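Side-chain contact in protein-glutamine gamma-glutamyltransferase 2 (Pagrus major, PDB 1G0D), which probably cross-links proteins in a calcium-dependent reaction, joining peptide-bound glutamine to the amino group of lysine or to other primary amines: residues I206-R209 against V213-G216. Numbering follows the deposited sequence.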
ATOM      1  N   ILE A 206      14.101  16.027 -14.309  1.00 25.66           N
ATOM      2  CA  ILE A 206      13.797  17.065 -13.331  1.00 25.62           C
ATOM      3  C   ILE A 206      12.641  17.929 -13.827  1.00 27.77           C
ATOM      4  O   ILE A 206      11.716  18.295 -13.078  1.00 27.26           O
ATOM      5  CB  ILE A 206      15.046  17.948 -13.031  1.00 25.35           C
ATOM      6  CG1 ILE A 206      16.001  17.178 -12.118  1.00 27.31           C
ATOM      7  CG2 ILE A 206      14.661  19.224 -12.289  1.00 20.05           C
ATOM      8  CD1 ILE A 206      17.286  17.919 -11.782  1.00 28.13           C
ATOM      9  N   GLU A 207      12.672  18.230 -15.110  1.00 27.60           N
ATOM     10  CA  GLU A 207      11.634  19.060 -15.665  1.00 26.10           C
ATOM     11  C   GLU A 207      10.265  18.391 -15.589  1.00 24.10           C
ATOM     12  O   GLU A 207       9.243  19.059 -15.595  1.00 25.36           O
ATOM     13  CB  GLU A 207      12.023  19.423 -17.096  1.00 32.27           C
ATOM     14  CG  GLU A 207      13.437  20.035 -17.171  1.00 37.15           C
ATOM     15  CD  GLU A 207      13.771  20.653 -18.517  1.00 38.33           C
ATOM     16  OE1 GLU A 207      13.725  19.933 -19.535  1.00 39.39           O
ATOM     17  OE2 GLU A 207      14.096  21.859 -18.551  1.00 43.39           O
ATOM     18  N   HIS A 208      10.237  17.068 -15.471  1.00 21.50           N
ATOM     19  CA  HIS A 208       8.971  16.341 -15.418  1.00 15.50           C
ATOM     20  C   HIS A 208       8.464  16.126 -14.004  1.00 16.63           C
ATOM     21  O   HIS A 208       7.354  15.613 -13.805  1.00 16.69           O
ATOM     22  CB  HIS A 208       9.152  14.978 -16.070  1.00 17.38           C
ATOM     23  CG  HIS A 208       9.138  15.018 -17.559  1.00 18.94           C
ATOM     24  ND1 HIS A 208      10.122  15.640 -18.299  1.00 25.48           N
ATOM     25  CD2 HIS A 208       8.227  14.572 -18.451  1.00 17.92           C
ATOM     26  CE1 HIS A 208       9.816  15.576 -19.581  1.00 23.14           C
ATOM     27  NE2 HIS A 208       8.670  14.930 -19.699  1.00 16.04           N
ATOM     28  N   ARG A 209       9.288  16.487 -13.024  1.00 13.22           N
ATOM     29  CA  ARG A 209       8.939  16.310 -11.635  1.00 13.01           C
ATOM     30  C   ARG A 209       7.835  17.244 -11.104  1.00 13.89           C
ATOM     31  O   ARG A 209       7.473  17.199  -9.931  1.00 15.77           O
ATOM     32  CB  ARG A 209      10.206  16.439 -10.801  1.00 14.51           C
ATOM     33  CG  ARG A 209      11.074  15.214 -10.880  1.00 11.41           C
ATOM     34  CD  ARG A 209      12.053  15.161  -9.708  1.00 14.73           C
ATOM     35  NE  ARG A 209      13.067  14.135  -9.969  1.00 19.07           N
ATOM     36  CZ  ARG A 209      14.154  13.913  -9.236  1.00 12.93           C
ATOM     37  NH1 ARG A 209      14.416  14.634  -8.165  1.00 17.52           N
ATOM     38  NH2 ARG A 209      14.987  12.959  -9.590  1.00 14.05           N
ATOM     39  N   VAL A 213       1.257  12.984 -12.265  1.00 14.95           N
ATOM     40  CA  VAL A 213       1.045  11.752 -13.061  1.00 11.70           C
ATOM     41  C   VAL A 213       2.381  11.058 -13.305  1.00 14.08           C
ATOM     42  O   VAL A 213       2.524   9.859 -13.103  1.00 16.74           O
ATOM     43  CB  VAL A 213       0.379  12.029 -14.466  1.00 10.27           C
ATOM     44  CG1 VAL A 213       0.494  10.786 -15.365  1.00  8.53           C
ATOM     45  CG2 VAL A 213      -1.112  12.383 -14.312  1.00  6.63           C
ATOM     46  N   TYR A 214       3.363  11.837 -13.729  1.00 15.52           N
ATOM     47  CA  TYR A 214       4.700  11.356 -14.001  1.00 12.87           C
ATOM     48  C   TYR A 214       5.373  10.827 -12.733  1.00 15.14           C
ATOM     49  O   TYR A 214       5.868   9.709 -12.705  1.00 22.97           O
ATOM     50  CB  TYR A 214       5.505  12.505 -14.576  1.00 11.26           C
ATOM     51  CG  TYR A 214       6.968  12.218 -14.732  1.00 14.47           C
ATOM     52  CD1 TYR A 214       7.461  11.701 -15.921  1.00 10.48           C
ATOM     53  CD2 TYR A 214       7.864  12.451 -13.686  1.00 15.27           C
ATOM     54  CE1 TYR A 214       8.799  11.420 -16.060  1.00 12.19           C
ATOM     55  CE2 TYR A 214       9.214  12.171 -13.813  1.00 14.30           C
ATOM     56  CZ  TYR A 214       9.672  11.650 -14.998  1.00 15.84           C
ATOM     57  OH  TYR A 214      10.995  11.307 -15.114  1.00 20.78           O
ATOM     58  N   VAL A 215       5.398  11.624 -11.680  1.00 13.27           N
ATOM     59  CA  VAL A 215       6.009  11.220 -10.431  1.00 10.68           C
ATOM     60  C   VAL A 215       5.301  10.005  -9.790  1.00 13.96           C
ATOM     61  O   VAL A 215       5.935   9.171  -9.136  1.00 18.40           O
ATOM     62  CB  VAL A 215       5.988  12.429  -9.470  1.00 11.21           C
ATOM     63  CG1 VAL A 215       6.387  12.028  -8.074  1.00 10.65           C
ATOM     64  CG2 VAL A 215       6.908  13.497 -10.000  1.00 11.12           C
ATOM     65  N   GLY A 216       3.986   9.912  -9.964  1.00 13.97           N
ATOM     66  CA  GLY A 216       3.244   8.805  -9.394  1.00  9.23           C
ATOM     67  C   GLY A 216       3.572   7.528 -10.159  1.00 14.31           C
ATOM     68  O   GLY A 216       3.732   6.453  -9.575  1.00 13.98           O
TER
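Tyr214 meets His208 where two consecutive helices, 202-208 and 212-223, are joined by a short connection, away from the catalytic triad. The Tyr214 ring and a Val215 methyl pack on backbone as well as on the His208 side chain. Along 213-216 the first residue to touch the other segment is Tyr214. A chi1 of 172° swings its ring away from its own backbone N and over to His208, whose CB it receives over one face. That CB stands 3.4 Å from the Tyr214 ring centroid and only 5° off the ring normal, a well-centred CH-pi contact. The imidazole itself lies oblique to the phenol, the planes 46° apart, while His208 ND1 bonds back to the carbonyl of Met204. Tyrosine suits this place because its flat ring accepts a C-H while its hydroxyl, OH, hydrogen-bonds to Asp205, which also pairs with Arg209. Replacing Tyr214 with an alanine would probably leave His208 CB without its aromatic cover and Asp205 without one of its partners. Val215 follows, its beta-branch setting one methyl against the backbone of Arg209, whose guanidinium is turned to Asp193 and Asp205: Val215 CG2 lies 3.7 Å from Arg209 O.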